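Long-range contacts in ribonucleoside triphosphate reductase (PDB 1L1L), which catalyses the adenosylcobalamin-dependent reduction of ribonucleoside triphosphates to the corresponding 2'-deoxyribonucleotides as a class II ribonucleotide reductase: residues A[574-579]-A[598-603]; A[592-597]-A[604-609]. All coordinates share one frame; numbering follows the deposited sequence.

Contact 1. Residues A[574-579]-A[598-603]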
loop_
_atom_site.group_PDB
_atom_site.type_symbol
_atom_site.label_atom_id
_atom_site.label_comp_id
_atom_site.label_asym_id
_atom_site.label_seq_id
_atom_site.Cartn_x
_atom_site.Cartn_y
_atom_site.Cartn_z
ATOM N N ARG A 574 11.233 10.472 17.391
ATOM C CA ARG A 574 10.050 10.913 18.119
ATOM C C ARG A 574 8.766 10.283 17.594
ATOM O O ARG A 574 8.471 10.341 16.395
ATOM C CB ARG A 574 9.914 12.440 18.043
ATOM C CG ARG A 574 11.011 13.198 18.756
ATOM C CD ARG A 574 10.742 14.701 18.739
ATOM N NE ARG A 574 11.642 15.397 19.643
ATOM C CZ ARG A 574 12.918 15.639 19.383
ATOM N NH1 ARG A 574 13.445 15.252 18.233
ATOM N NH2 ARG A 574 13.673 16.249 20.288
ATOM N N ILE A 575 8.000 9.693 18.504
ATOM C CA ILE A 575 6.727 9.077 18.171
ATOM C C ILE A 575 5.654 9.917 18.842
ATOM O O ILE A 575 5.737 10.200 20.037
ATOM C CB ILE A 575 6.662 7.636 18.699
ATOM C CG1 ILE A 575 7.882 6.866 18.206
ATOM C CG2 ILE A 575 5.380 6.969 18.240
ATOM C CD1 ILE A 575 8.071 6.933 16.694
ATOM N N ARG A 576 4.654 10.330 18.069
ATOM C CA ARG A 576 3.585 11.167 18.592
ATOM C C ARG A 576 2.375 10.373 19.060
ATOM O O ARG A 576 1.899 9.462 18.364
ATOM C CB ARG A 576 3.188 12.199 17.526
ATOM C CG ARG A 576 4.425 12.890 16.960
ATOM C CD ARG A 576 4.152 14.267 16.383
ATOM N NE ARG A 576 3.095 14.252 15.381
ATOM C CZ ARG A 576 2.797 15.291 14.608
ATOM N NH1 ARG A 576 1.811 15.203 13.716
ATOM N NH2 ARG A 576 3.497 16.416 14.712
ATOM N N PHE A 577 1.891 10.732 20.249
ATOM C CA PHE A 577 0.746 10.091 20.881
ATOM C C PHE A 577 -0.293 11.112 21.309
ATOM O O PHE A 577 0.046 12.228 21.695
ATOM C CB PHE A 577 1.153 9.357 22.178
ATOM C CG PHE A 577 2.105 8.217 21.979
ATOM C CD1 PHE A 577 3.472 8.443 21.861
ATOM C CD2 PHE A 577 1.626 6.912 21.891
ATOM C CE1 PHE A 577 4.358 7.388 21.651
ATOM C CE2 PHE A 577 2.500 5.847 21.682
ATOM C CZ PHE A 577 3.868 6.082 21.559
ATOM N N GLN A 578 -1.556 10.706 21.275
ATOM C CA GLN A 578 -2.638 11.551 21.755
ATOM C C GLN A 578 -2.372 11.623 23.259
ATOM O O GLN A 578 -1.948 10.634 23.864
ATOM C CB GLN A 578 -3.994 10.886 21.496
ATOM C CG GLN A 578 -4.809 11.541 20.377
ATOM C CD GLN A 578 -5.947 10.665 19.862
ATOM O OE1 GLN A 578 -6.858 11.149 19.183
ATOM N NE2 GLN A 578 -5.890 9.371 20.165
ATOM N N ASP A 579 -2.595 12.787 23.858
ATOM C CA ASP A 579 -2.362 12.958 25.286
ATOM C C ASP A 579 -3.145 11.976 26.158
ATOM O O ASP A 579 -2.795 11.767 27.313
ATOM C CB ASP A 579 -2.694 14.391 25.713
ATOM C CG ASP A 579 -1.647 15.393 25.274
ATOM O OD1 ASP A 579 -1.812 16.586 25.599
ATOM O OD2 ASP A 579 -0.658 15.003 24.615
ATOM N N ILE A 598 4.681 20.327 19.285
ATOM C CA ILE A 598 4.387 21.701 18.854
ATOM C C ILE A 598 3.624 21.794 17.539
ATOM O O ILE A 598 3.104 22.860 17.193
ATOM C CB ILE A 598 5.684 22.539 18.711
ATOM C CG1 ILE A 598 6.579 21.951 17.613
ATOM C CG2 ILE A 598 6.414 22.597 20.039
ATOM C CD1 ILE A 598 7.957 22.582 17.525
ATOM N N TYR A 599 3.555 20.690 16.804
ATOM C CA TYR A 599 2.871 20.679 15.510
ATOM C C TYR A 599 1.415 20.232 15.558
ATOM O O TYR A 599 0.672 20.415 14.590
ATOM C CB TYR A 599 3.630 19.788 14.521
ATOM C CG TYR A 599 5.075 20.168 14.349
ATOM C CD1 TYR A 599 5.434 21.437 13.881
ATOM C CD2 TYR A 599 6.092 19.283 14.704
ATOM C CE1 TYR A 599 6.755 21.814 13.782
ATOM C CE2 TYR A 599 7.418 19.644 14.609
ATOM C CZ TYR A 599 7.754 20.913 14.151
ATOM O OH TYR A 599 9.072 21.279 14.098
ATOM N N THR A 600 0.999 19.657 16.679
ATOM C CA THR A 600 -0.368 19.172 16.808
ATOM C C THR A 600 -0.885 19.375 18.215
ATOM O O THR A 600 -0.190 19.110 19.197
ATOM C CB THR A 600 -0.466 17.662 16.476
ATOM O OG1 THR A 600 0.269 17.385 15.276
ATOM C CG2 THR A 600 -1.918 17.255 16.269
ATOM N N GLU A 601 -2.123 19.835 18.307
ATOM C CA GLU A 601 -2.769 20.093 19.580
ATOM C C GLU A 601 -3.009 18.800 20.368
ATOM O O GLU A 601 -3.209 17.741 19.779
ATOM C CB GLU A 601 -4.095 20.801 19.314
ATOM C CG GLU A 601 -4.800 21.301 20.548
ATOM C CD GLU A 601 -5.882 22.306 20.211
ATOM O OE1 GLU A 601 -6.573 22.106 19.190
ATOM O OE2 GLU A 601 -6.048 23.283 20.973
ATOM N N ASN A 602 -2.980 18.903 21.696
ATOM C CA ASN A 602 -3.213 17.764 22.597
ATOM C C ASN A 602 -2.463 16.498 22.207
ATOM O O ASN A 602 -3.033 15.405 22.221
ATOM C CB ASN A 602 -4.702 17.432 22.667
ATOM C CG ASN A 602 -5.549 18.625 23.026
ATOM O OD1 ASN A 602 -5.358 19.251 24.073
ATOM N ND2 ASN A 602 -6.500 18.949 22.159
ATOM N N THR A 603 -1.190 16.640 21.871
ATOM C CA THR A 603 -0.373 15.504 21.473
ATOM C C THR A 603 0.961 15.545 22.234
ATOM O O THR A 603 1.472 16.613 22.561
ATOM C CB THR A 603 -0.133 15.535 19.940
ATOM O OG1 THR A 603 -1.376 15.319 19.257
ATOM C CG2 THR A 603 0.859 14.485 19.521
HETATM O O HOH W 1 0.346 18.040 24.821
#
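D579 and N602 supply the direct hydrogen bond between 574-579 and 598-603: D579 N gives its proton to N602 O over 3.1 Å, nearly straight at the hydrogen (163°) but approaching from above the carbonyl plane. A water lies at the same corner, 2.7 Å from D579 OD1 and 2.9 Å from T603 O. The other carboxylate oxygen, D579 OD2, lies against the backbone of T603 and takes its hydrogen bond from T604 OG1, so D579, just past the end of strand 570-578, is bonded to the start of strand 603-611.

These bonds sit where the loop that follows strand 593-596 runs into strand 603-611, the neighbour of strand 570-578 in a four-stranded antiparallel sheet. Q578 and T603 form an antiparallel non-hydrogen-bonded pair, their CA atoms 4.6 Å apart and their side chains diverging. Beside it T603 CA makes a CH...O contact with F577 O, 3.3 Å away.

With CG2 anti to the backbone N, the methyl of T603 sits against F577 O and against R576 CB, 3.8 Å from the latter. T603 OG1, beside the backbone N, donates to E601 O from above the carbonyl plane, a bond within the loop that spans N602.

The charged end of R576 reaches the beginning of the loop. Its chain bends at chi3 (-54°), bringing the guanidinium beside Y599 and T600. T600 OG1 lies over one face, 3.1 Å from R576 NH1, at an angle too poor for a hydrogen bond; Y599 CB comes to the edge, 3.4 Å from R576 NH2. That same NH2 forms a salt bridge with D597, whose OD1 accepts from Y599 N, so one carboxylate holds both the arginine and the loop backbone.

Contact 2. Residues A[592-597]-A[604-609]; sequences YRTEAD and TCVEFP
E595 and C605 exchange two backbone hydrogen bonds in the antiparallel hairpin of strands 593-596 and 603-611, where the axes of segments 593-596 and 604-609 approach to 4.6 Å at 156°. C605 N reaches E595 O at 2.7 Å, and E607 N adds a nearly straight bond to R593 O. Near the open end of the hairpin a water bridges the strands, accepting from R593 N and donating to E607 O.

T594 and V606 lie side by side on one face, T594 CG2 3.8 Å from V606 CG2. Y592 extends this apolar patch: its CB meets V606 CG1, and its ring lies oblique to that of F608, with centroids 4.8 Å apart and planes at 43°. Y592 CD1 stands over one face of F608, while E607 O lies in plane at the tyrosine edge. L584 and L587 of helix 583-589 add to the apolar surroundings.

E595, C605 and E607 share the other face. With CG flanked by both backbone branches (chi1 70°), E595 CG comes alongside C605 CB, 3.7 Å away, and the extended chain runs on to E607. There E595 OE2 and E607 OE2 are only 2.9 Å apart. R574 forms a salt bridge with E595 OE2 and a long, weak ion pair with E607 OE2, while R701 bridges to E607 OE1; these arginines would probably offset the repulsion, though a shared proton between the carboxylates is also conceivable.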
loop_
_atom_site.group_PDB
_atom_site.type_symbol
_atom_site.label_atom_id
_atom_site.label_comp_id
_atom_site.label_asym_id
_atom_site.label_seq_id
_atom_site.Cartn_x
_atom_site.Cartn_y
_atom_site.Cartn_z
ATOM N N TYR A 592 11.438 7.089 29.367
ATOM C CA TYR A 592 11.405 7.783 28.082
ATOM C C TYR A 592 11.147 9.270 28.285
ATOM O O TYR A 592 10.302 9.651 29.100
ATOM C CB TYR A 592 10.294 7.211 27.211
ATOM C CG TYR A 592 10.562 5.814 26.716
ATOM C CD1 TYR A 592 11.407 5.594 25.626
ATOM C CD2 TYR A 592 9.992 4.710 27.350
ATOM C CE1 TYR A 592 11.677 4.310 25.178
ATOM C CE2 TYR A 592 10.259 3.417 26.909
ATOM C CZ TYR A 592 11.102 3.227 25.826
ATOM O OH TYR A 592 11.387 1.956 25.392
ATOM N N ARG A 593 11.867 10.101 27.538
ATOM C CA ARG A 593 11.689 11.547 27.633
ATOM C C ARG A 593 10.480 11.926 26.795
ATOM O O ARG A 593 10.286 11.380 25.712
ATOM C CB ARG A 593 12.930 12.283 27.120
ATOM C CG ARG A 593 14.136 12.176 28.047
ATOM C CD ARG A 593 15.192 13.252 27.763
ATOM N NE ARG A 593 16.345 13.093 28.653
ATOM C CZ ARG A 593 17.471 13.797 28.576
ATOM N NH1 ARG A 593 17.619 14.731 27.645
ATOM N NH2 ARG A 593 18.456 13.566 29.437
ATOM N N THR A 594 9.660 12.843 27.310
ATOM C CA THR A 594 8.460 13.286 26.603
ATOM C C THR A 594 8.355 14.816 26.606
ATOM O O THR A 594 8.983 15.494 27.420
ATOM C CB THR A 594 7.170 12.717 27.238
ATOM O OG1 THR A 594 6.962 13.307 28.526
ATOM C CG2 THR A 594 7.268 11.203 27.403
ATOM N N GLU A 595 7.538 15.343 25.698
ATOM C CA GLU A 595 7.345 16.782 25.580
ATOM C C GLU A 595 6.077 17.011 24.774
ATOM O O GLU A 595 5.681 16.161 23.974
ATOM C CB GLU A 595 8.531 17.406 24.835
ATOM C CG GLU A 595 8.549 17.030 23.355
ATOM C CD GLU A 595 9.853 17.353 22.657
ATOM O OE1 GLU A 595 10.284 18.535 22.697
ATOM O OE2 GLU A 595 10.443 16.419 22.055
ATOM N N ALA A 596 5.432 18.150 24.989
ATOM C CA ALA A 596 4.230 18.456 24.229
ATOM C C ALA A 596 4.670 18.650 22.773
ATOM O O ALA A 596 5.706 19.252 22.506
ATOM C CB ALA A 596 3.578 19.727 24.773
ATOM N N ASP A 597 3.898 18.107 21.840
ATOM C CA ASP A 597 4.210 18.223 20.416
ATOM C C ASP A 597 3.802 19.635 19.993
ATOM O O ASP A 597 2.716 20.090 20.325
ATOM C CB ASP A 597 3.428 17.152 19.647
ATOM C CG ASP A 597 3.431 17.361 18.147
ATOM O OD1 ASP A 597 4.449 17.800 17.571
ATOM O OD2 ASP A 597 2.390 17.058 17.537
ATOM N N THR A 604 1.511 14.371 22.527
ATOM C CA THR A 604 2.771 14.259 23.262
ATOM C C THR A 604 3.801 13.512 22.430
ATOM O O THR A 604 3.484 12.504 21.794
ATOM C CB THR A 604 2.596 13.453 24.596
ATOM O OG1 THR A 604 1.666 14.117 25.454
ATOM C CG2 THR A 604 3.931 13.313 25.321
ATOM N N CYS A 605 5.029 14.009 22.432
ATOM C CA CYS A 605 6.112 13.357 21.718
ATOM C C CYS A 605 6.862 12.508 22.734
ATOM O O CYS A 605 7.048 12.923 23.877
ATOM C CB CYS A 605 7.105 14.370 21.153
ATOM S SG CYS A 605 6.644 15.144 19.591
ATOM N N VAL A 606 7.284 11.324 22.313
ATOM C CA VAL A 606 8.067 10.465 23.182
ATOM C C VAL A 606 9.364 10.171 22.422
ATOM O O VAL A 606 9.339 9.732 21.260
ATOM C CB VAL A 606 7.305 9.167 23.525
ATOM C CG1 VAL A 606 8.165 8.285 24.428
ATOM C CG2 VAL A 606 5.989 9.513 24.223
ATOM N N GLU A 607 10.496 10.427 23.077
ATOM C CA GLU A 607 11.806 10.240 22.463
ATOM C C GLU A 607 12.415 8.843 22.622
ATOM O O GLU A 607 12.653 8.369 23.749
ATOM C CB GLU A 607 12.761 11.303 23.009
ATOM C CG GLU A 607 12.106 12.691 23.029
ATOM C CD GLU A 607 13.057 13.821 23.354
ATOM O OE1 GLU A 607 14.243 13.563 23.647
ATOM O OE2 GLU A 607 12.605 14.992 23.309
ATOM N N PHE A 608 12.680 8.200 21.484
ATOM C CA PHE A 608 13.266 6.852 21.474
ATOM C C PHE A 608 14.677 6.866 20.903
ATOM O O PHE A 608 14.869 7.104 19.709
ATOM C CB PHE A 608 12.427 5.882 20.625
ATOM C CG PHE A 608 11.041 5.627 21.155
ATOM C CD1 PHE A 608 10.036 6.583 21.021
ATOM C CD2 PHE A 608 10.739 4.418 21.796
ATOM C CE1 PHE A 608 8.745 6.344 21.519
ATOM C CE2 PHE A 608 9.463 4.169 22.296
ATOM C CZ PHE A 608 8.462 5.129 22.160
ATOM N N PRO A 609 15.695 6.639 21.751
ATOM C CA PRO A 609 17.074 6.625 21.248
ATOM C C PRO A 609 17.215 5.379 20.363
ATOM O O PRO A 609 16.756 4.301 20.744
ATOM C CB PRO A 609 17.913 6.517 22.526
ATOM C CG PRO A 609 17.030 7.177 23.569
ATOM C CD PRO A 609 15.665 6.632 23.224
HETATM O O HOH W 2 14.067 9.529 25.799
#

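In the fold
Contacts 1 and 2 alternate along the chain, and both use strand 603-611, which lies between 570-578 and 593-596. Their centres are about 9 Å apart. At the junction F577 O is 2.7 Å from T604 N and D579 OD2 is 2.6 Å from T604 OG1, both probable hydrogen bonds, and F577 CD1 packs on V606 CG2 at 3.6 Å; farther along, I575 CG1 meets F608 CE1 at 3.5 Å. The contact centres lie about 25 and 28 Å from the centre of the chain, on the same side, in a sheet separate from the larger mixed sheet whose strand 119-123 carries C119, disulfide-bonded here to C419, presumably the redox-active pair of this family.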